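Local coordinates for putative sugar binding protein (Salmonella enterica subsp. enterica serovar Typhimurium, PDB 3KNZ) that probably binds phosphosugars or related carbohydrate derivatives through SIS-type domains, at residues I300-P305 / G311-F316; F316-D321 / V326-I331. All coordinates share one frame; numbering follows the deposited sequence.

How the contacts relate
Two short loop closures, one following the other along the chain, finish the second parallel sheet of this protein and lead into the last modelled helix, 326-339. The chain leaves strand 300-304, turns, and comes back beside it as 314-315, an edge strand of the sheet within this chain; contact 1 closes that turn. Contact 2 opens where contact 1 ends, at the shared Phe316, and closes the connection from strand 314-315 to helix 326-339. The two loops therefore run in series, neither crossing nor enclosing the other. The centres of the two contacts lie about 12 Å apart, and they meet where Ile303, Gly304 and Pro305 pack on Phe318, Asn320 and Tyr329, tying sheet end, loop and helix together.

Contact 1: I300-P305 / G311-F316; sequences IYRIGP and GLNLNF
The amide oxygen of Asn313 is gripped twice: Arg302 N donates to Asn313 OD1 at 2.9 Å, and a water that also donates to Ile300 O supplies the second hydrogen bond. With CG of Asn313 anti to its carbonyl carbon (chi1 -61°), the amide swings beside the 300-304 strand, and Arg302 N reaches OD1 from above the carbonyl plane. A side chain thus takes the acceptor role that a backbone carbonyl would otherwise play at the start of a strand pair. Its other end, ND2, is held by Glu308 O in the intervening turn, which fixes the amide's rotation.

Beyond this substitute the backbones take over. Leu314 N donates to Arg302 O at 2.9 Å, Gly304 N to Leu314 O, and Phe316 N to Gly304 O, donors alternating between the segments in a parallel pattern. Asn315 CA adds a C-H...O contact to the same Gly304 oxygen.

Side chains follow the alternation of the strands. Ile303 and Leu314 share one face, where Ile303 CG1 meets Leu314 CB at 4.1 Å, and both also touch Pro332 of helix 326-339. Nearer the start of strand 300-304, Tyr301 presents a ring edge, CD2, to Leu312 O at 3.4 Å, while its CE2 touches Leu312 CD2. That carbonyl is also bonded by Trp212 NE1. The side chain of Arg302 bends at chi3 and leads away to salt bridges with Asp279 and Asp287.

Parallel pairing of this kind, with strand 314-315 at one border of a five-stranded sheet of order 2-1-3-4-5, is consistent with a second SIS-type alpha/beta domain.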
loop_
_atom_site.group_PDB
_atom_site.type_symbol
_atom_site.label_atom_id
_atom_site.label_comp_id
_atom_site.label_asym_id
_atom_site.label_seq_id
_atom_site.Cartn_x
_atom_site.Cartn_y
_atom_site.Cartn_z
ATOM N N ILE A 300 13.862 -19.683 -11.616
ATOM C CA ILE A 300 14.024 -19.169 -10.259
ATOM C C ILE A 300 15.424 -18.577 -10.144
ATOM O O ILE A 300 16.402 -19.247 -10.450
ATOM C CB ILE A 300 13.774 -20.270 -9.224
ATOM C CG1 ILE A 300 12.289 -20.646 -9.267
ATOM C CG2 ILE A 300 14.166 -19.802 -7.841
ATOM C CD1 ILE A 300 11.930 -21.843 -8.435
ATOM N N TYR A 301 15.497 -17.309 -9.734
ATOM C CA TYR A 301 16.758 -16.567 -9.628
ATOM C C TYR A 301 16.901 -15.960 -8.236
ATOM O O TYR A 301 16.127 -15.087 -7.855
ATOM C CB TYR A 301 16.785 -15.444 -10.668
ATOM C CG TYR A 301 16.522 -15.911 -12.081
ATOM C CD1 TYR A 301 15.219 -16.078 -12.548
ATOM C CD2 TYR A 301 17.570 -16.186 -12.951
ATOM C CE1 TYR A 301 14.974 -16.510 -13.829
ATOM C CE2 TYR A 301 17.334 -16.615 -14.234
ATOM C CZ TYR A 301 16.037 -16.775 -14.669
ATOM O OH TYR A 301 15.802 -17.195 -15.955
ATOM N N ARG A 302 17.902 -16.411 -7.491
ATOM C CA ARG A 302 18.120 -15.953 -6.127
ATOM C C ARG A 302 19.346 -15.052 -6.030
ATOM O O ARG A 302 20.375 -15.320 -6.635
ATOM C CB ARG A 302 18.233 -17.168 -5.192
ATOM C CG ARG A 302 16.913 -17.942 -5.066
ATOM C CD ARG A 302 17.071 -19.337 -4.468
ATOM N NE ARG A 302 17.499 -19.343 -3.068
ATOM C CZ ARG A 302 16.686 -19.248 -2.021
ATOM N NH1 ARG A 302 15.385 -19.115 -2.197
ATOM N NH2 ARG A 302 17.167 -19.271 -0.793
ATOM N N ILE A 303 19.214 -13.972 -5.268
ATOM C CA ILE A 303 20.275 -12.992 -5.099
ATOM C C ILE A 303 20.670 -12.887 -3.641
ATOM O O ILE A 303 19.862 -12.515 -2.803
ATOM C CB ILE A 303 19.811 -11.599 -5.549
ATOM C CG1 ILE A 303 19.418 -11.611 -7.034
ATOM C CG2 ILE A 303 20.906 -10.572 -5.290
ATOM C CD1 ILE A 303 18.633 -10.376 -7.473
ATOM N N GLY A 304 21.922 -13.207 -3.339
ATOM C CA GLY A 304 22.410 -13.130 -1.965
ATOM C C GLY A 304 23.848 -13.578 -1.846
ATOM O O GLY A 304 24.433 -14.038 -2.821
ATOM N N PRO A 305 24.430 -13.437 -0.649
ATOM C CA PRO A 305 25.809 -13.853 -0.406
ATOM C C PRO A 305 25.992 -15.360 -0.298
ATOM O O PRO A 305 27.048 -15.867 -0.661
ATOM C CB PRO A 305 26.156 -13.184 0.928
ATOM C CG PRO A 305 24.860 -12.961 1.589
ATOM C CD PRO A 305 23.853 -12.729 0.503
ATOM N N GLY A 311 24.165 -21.205 -12.462
ATOM C CA GLY A 311 24.238 -20.081 -13.399
ATOM C C GLY A 311 23.178 -19.015 -13.165
ATOM O O GLY A 311 23.406 -17.823 -13.388
ATOM N N LEU A 312 22.021 -19.454 -12.684
ATOM C CA LEU A 312 20.865 -18.586 -12.483
ATOM C C LEU A 312 21.023 -17.522 -11.394
ATOM O O LEU A 312 20.685 -16.357 -11.603
ATOM C CB LEU A 312 19.649 -19.454 -12.150
ATOM C CG LEU A 312 19.322 -20.572 -13.145
ATOM C CD1 LEU A 312 18.191 -21.441 -12.596
ATOM C CD2 LEU A 312 18.976 -20.010 -14.522
ATOM N N ASN A 313 21.524 -17.926 -10.230
ATOM C CA ASN A 313 21.635 -17.019 -9.088
ATOM C C ASN A 313 22.756 -16.003 -9.188
ATOM O O ASN A 313 23.679 -16.155 -9.986
ATOM C CB ASN A 313 21.851 -17.821 -7.807
ATOM C CG ASN A 313 20.720 -18.755 -7.510
ATOM O OD1 ASN A 313 19.627 -18.616 -8.048
ATOM N ND2 ASN A 313 20.975 -19.729 -6.648
ATOM N N LEU A 314 22.650 -14.960 -8.367
ATOM C CA LEU A 314 23.687 -13.944 -8.246
ATOM C C LEU A 314 24.313 -14.084 -6.877
ATOM O O LEU A 314 23.901 -13.417 -5.925
ATOM C CB LEU A 314 23.138 -12.520 -8.428
ATOM C CG LEU A 314 24.123 -11.380 -8.088
ATOM C CD1 LEU A 314 25.523 -11.636 -8.670
ATOM C CD2 LEU A 314 23.582 -10.007 -8.520
ATOM N N ASN A 315 25.274 -14.993 -6.769
ATOM C CA ASN A 315 26.004 -15.154 -5.527
ATOM C C ASN A 315 27.082 -14.079 -5.513
ATOM O O ASN A 315 27.957 -14.054 -6.371
ATOM C CB ASN A 315 26.596 -16.549 -5.417
ATOM C CG ASN A 315 27.382 -16.741 -4.143
ATOM O OD1 ASN A 315 28.401 -16.091 -3.931
ATOM N ND2 ASN A 315 26.923 -17.659 -3.295
ATOM N N PHE A 316 26.994 -13.169 -4.553
ATOM C CA PHE A 316 27.909 -12.045 -4.483
ATOM C C PHE A 316 28.162 -11.642 -3.033
ATOM O O PHE A 316 27.248 -11.657 -2.216
ATOM C CB PHE A 316 27.320 -10.873 -5.273
ATOM C CG PHE A 316 28.113 -9.602 -5.168
ATOM C CD1 PHE A 316 29.124 -9.323 -6.078
ATOM C CD2 PHE A 316 27.838 -8.676 -4.168
ATOM C CE1 PHE A 316 29.863 -8.148 -5.982
ATOM C CE2 PHE A 316 28.562 -7.501 -4.074
ATOM C CZ PHE A 316 29.580 -7.236 -4.982
HETATM O O HOH W 1 18.239 -20.737 -8.923
#

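Contact 2: F316-D321 / V326-I331; sequences FPFVND and VFEYII
This is a buried loop-to-helix contact in which the irregular segment 316-321, just past strand 314-315, is fastened to the first part of helix 326-339 by one carboxylate, one ring stack and a tyrosine-to-asparagine hydrogen bond. Glu328 points at the loop with its chain extended beyond CG (chi2 -177°), and its two oxygens take successive backbone amides. Val319 N donates to Glu328 OE1 at 2.9 Å, nearly straight at 169°, and Asn320 N to Glu328 OE2 at 3.1 Å; each oxygen uses the syn lone pair. A water donating to OE2 also accepts from Asp321 N, so that a third amide is reached indirectly.

Beside this carboxylate, the rings of Phe318 and Tyr329 stack face to face, centroids 4.1 Å apart and planes only 14° from parallel. Tyr329 CE1 sits over the centre of the Phe318 ring, whose opposite face receives the ring edge of Phe316 at CD2. Glu328 CB comes to the Phe318 ring in its plane, 3.8 Å from CD1, and so borders the stack on its rim. The phenol hydroxyl of Tyr329 donates to Asn320 OD1, with the amide nearly coplanar with the ring; the modelled 2.5 Å is doubtfully short at this resolution and implies no unusual strength. Asn320 ND2 is bonded in turn to Pro280 O, which leaves little freedom for the amide to flip.

Chemically, the buried carboxylate receives hydrogen bonds from two backbone amides and a water, which would be expected to favour its ionised form, while the stack fixes the loop against the helix through apolar surface.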
loop_
_atom_site.group_PDB
_atom_site.type_symbol
_atom_site.label_atom_id
_atom_site.label_comp_id
_atom_site.label_asym_id
_atom_site.label_seq_id
_atom_site.Cartn_x
_atom_site.Cartn_y
_atom_site.Cartn_z
ATOM N N PHE A 316 26.994 -13.169 -4.553
ATOM C CA PHE A 316 27.909 -12.045 -4.483
ATOM C C PHE A 316 28.162 -11.642 -3.033
ATOM O O PHE A 316 27.248 -11.657 -2.216
ATOM C CB PHE A 316 27.320 -10.873 -5.273
ATOM C CG PHE A 316 28.113 -9.602 -5.168
ATOM C CD1 PHE A 316 29.124 -9.323 -6.078
ATOM C CD2 PHE A 316 27.838 -8.676 -4.168
ATOM C CE1 PHE A 316 29.863 -8.148 -5.982
ATOM C CE2 PHE A 316 28.562 -7.501 -4.074
ATOM C CZ PHE A 316 29.580 -7.236 -4.982
ATOM N N PRO A 317 29.408 -11.271 -2.711
ATOM C CA PRO A 317 29.749 -10.892 -1.338
ATOM C C PRO A 317 29.225 -9.514 -0.916
ATOM O O PRO A 317 29.995 -8.581 -0.766
ATOM C CB PRO A 317 31.283 -10.901 -1.355
ATOM C CG PRO A 317 31.646 -10.594 -2.766
ATOM C CD PRO A 317 30.583 -11.232 -3.604
ATOM N N PHE A 318 27.920 -9.388 -0.727
ATOM C CA PHE A 318 27.341 -8.117 -0.309
ATOM C C PHE A 318 27.900 -7.689 1.031
ATOM O O PHE A 318 28.241 -8.529 1.856
ATOM C CB PHE A 318 25.823 -8.240 -0.136
ATOM C CG PHE A 318 25.085 -8.518 -1.405
ATOM C CD1 PHE A 318 24.588 -7.479 -2.166
ATOM C CD2 PHE A 318 24.879 -9.817 -1.830
ATOM C CE1 PHE A 318 23.907 -7.726 -3.337
ATOM C CE2 PHE A 318 24.198 -10.071 -2.997
ATOM C CZ PHE A 318 23.711 -9.023 -3.756
ATOM N N VAL A 319 27.982 -6.380 1.244
ATOM C CA VAL A 319 28.376 -5.841 2.533
ATOM C C VAL A 319 27.310 -6.268 3.548
ATOM O O VAL A 319 27.625 -6.568 4.697
ATOM C CB VAL A 319 28.528 -4.298 2.483
ATOM C CG1 VAL A 319 28.666 -3.702 3.878
ATOM C CG2 VAL A 319 29.718 -3.917 1.614
ATOM N N ASN A 320 26.053 -6.327 3.107
ATOM C CA ASN A 320 24.923 -6.755 3.960
ATOM C C ASN A 320 24.702 -5.989 5.256
ATOM O O ASN A 320 24.272 -6.561 6.255
ATOM C CB ASN A 320 24.980 -8.260 4.266
ATOM C CG ASN A 320 24.058 -9.077 3.382
ATOM O OD1 ASN A 320 23.368 -8.549 2.512
ATOM N ND2 ASN A 320 24.015 -10.367 3.629
ATOM N N ASP A 321 24.982 -4.693 5.234
ATOM C CA ASP A 321 24.734 -3.848 6.390
ATOM C C ASP A 321 23.229 -3.911 6.655
ATOM O O ASP A 321 22.435 -3.770 5.718
ATOM C CB ASP A 321 25.185 -2.428 6.072
ATOM C CG ASP A 321 25.131 -1.519 7.265
ATOM O OD1 ASP A 321 24.023 -1.278 7.791
ATOM O OD2 ASP A 321 26.203 -1.008 7.648
ATOM N N VAL A 326 20.209 -1.732 1.617
ATOM C CA VAL A 326 19.175 -1.300 0.685
ATOM C C VAL A 326 19.792 -0.657 -0.570
ATOM O O VAL A 326 19.222 -0.734 -1.660
ATOM C CB VAL A 326 18.157 -0.345 1.357
ATOM C CG1 VAL A 326 17.451 -1.063 2.507
ATOM C CG2 VAL A 326 18.839 0.922 1.840
ATOM N N PHE A 327 20.965 -0.047 -0.424
ATOM C CA PHE A 327 21.646 0.570 -1.562
ATOM C C PHE A 327 22.276 -0.482 -2.496
ATOM O O PHE A 327 22.604 -0.186 -3.646
ATOM C CB PHE A 327 22.735 1.537 -1.075
ATOM C CG PHE A 327 22.223 2.680 -0.220
ATOM C CD1 PHE A 327 21.566 3.760 -0.794
ATOM C CD2 PHE A 327 22.448 2.700 1.144
ATOM C CE1 PHE A 327 21.115 4.817 -0.019
ATOM C CE2 PHE A 327 22.002 3.757 1.922
ATOM C CZ PHE A 327 21.330 4.812 1.340
ATOM N N GLU A 328 22.450 -1.704 -1.993
ATOM C CA GLU A 328 23.066 -2.791 -2.763
ATOM C C GLU A 328 22.074 -3.657 -3.519
ATOM O O GLU A 328 22.238 -3.893 -4.716
ATOM C CB GLU A 328 23.865 -3.732 -1.846
ATOM C CG GLU A 328 25.154 -3.176 -1.263
ATOM C CD GLU A 328 25.903 -4.216 -0.439
ATOM O OE1 GLU A 328 27.014 -4.617 -0.844
ATOM O OE2 GLU A 328 25.369 -4.663 0.592
ATOM N N TYR A 329 21.063 -4.161 -2.813
ATOM C CA TYR A 329 20.104 -5.092 -3.420
ATOM C C TYR A 329 19.215 -4.542 -4.556
ATOM O O TYR A 329 18.627 -5.321 -5.300
ATOM C CB TYR A 329 19.264 -5.774 -2.330
ATOM C CG TYR A 329 20.061 -6.790 -1.541
ATOM C CD1 TYR A 329 20.219 -8.087 -2.012
ATOM C CD2 TYR A 329 20.674 -6.454 -0.340
ATOM C CE1 TYR A 329 20.958 -9.027 -1.307
ATOM C CE2 TYR A 329 21.413 -7.392 0.375
ATOM C CZ TYR A 329 21.552 -8.676 -0.119
ATOM O OH TYR A 329 22.283 -9.622 0.563
ATOM N N ILE A 330 19.116 -3.223 -4.708
ATOM C CA ILE A 330 18.314 -2.654 -5.804
ATOM C C ILE A 330 19.104 -2.630 -7.120
ATOM O O ILE A 330 18.521 -2.572 -8.208
ATOM C CB ILE A 330 17.841 -1.214 -5.482
ATOM C CG1 ILE A 330 16.931 -0.664 -6.596
ATOM C CG2 ILE A 330 19.037 -0.294 -5.304
ATOM C CD1 ILE A 330 15.718 -1.543 -6.940
ATOM N N ILE A 331 20.432 -2.687 -7.005
ATOM C CA ILE A 331 21.339 -2.618 -8.155
ATOM C C ILE A 331 21.149 -3.731 -9.192
ATOM O O ILE A 331 21.063 -3.441 -10.385
ATOM C CB ILE A 331 22.824 -2.507 -7.688
ATOM C CG1 ILE A 331 23.057 -1.105 -7.099
ATOM C CG2 ILE A 331 23.778 -2.763 -8.848
ATOM C CD1 ILE A 331 24.387 -0.892 -6.441
HETATM O O HOH W 2 25.554 -2.679 2.902
#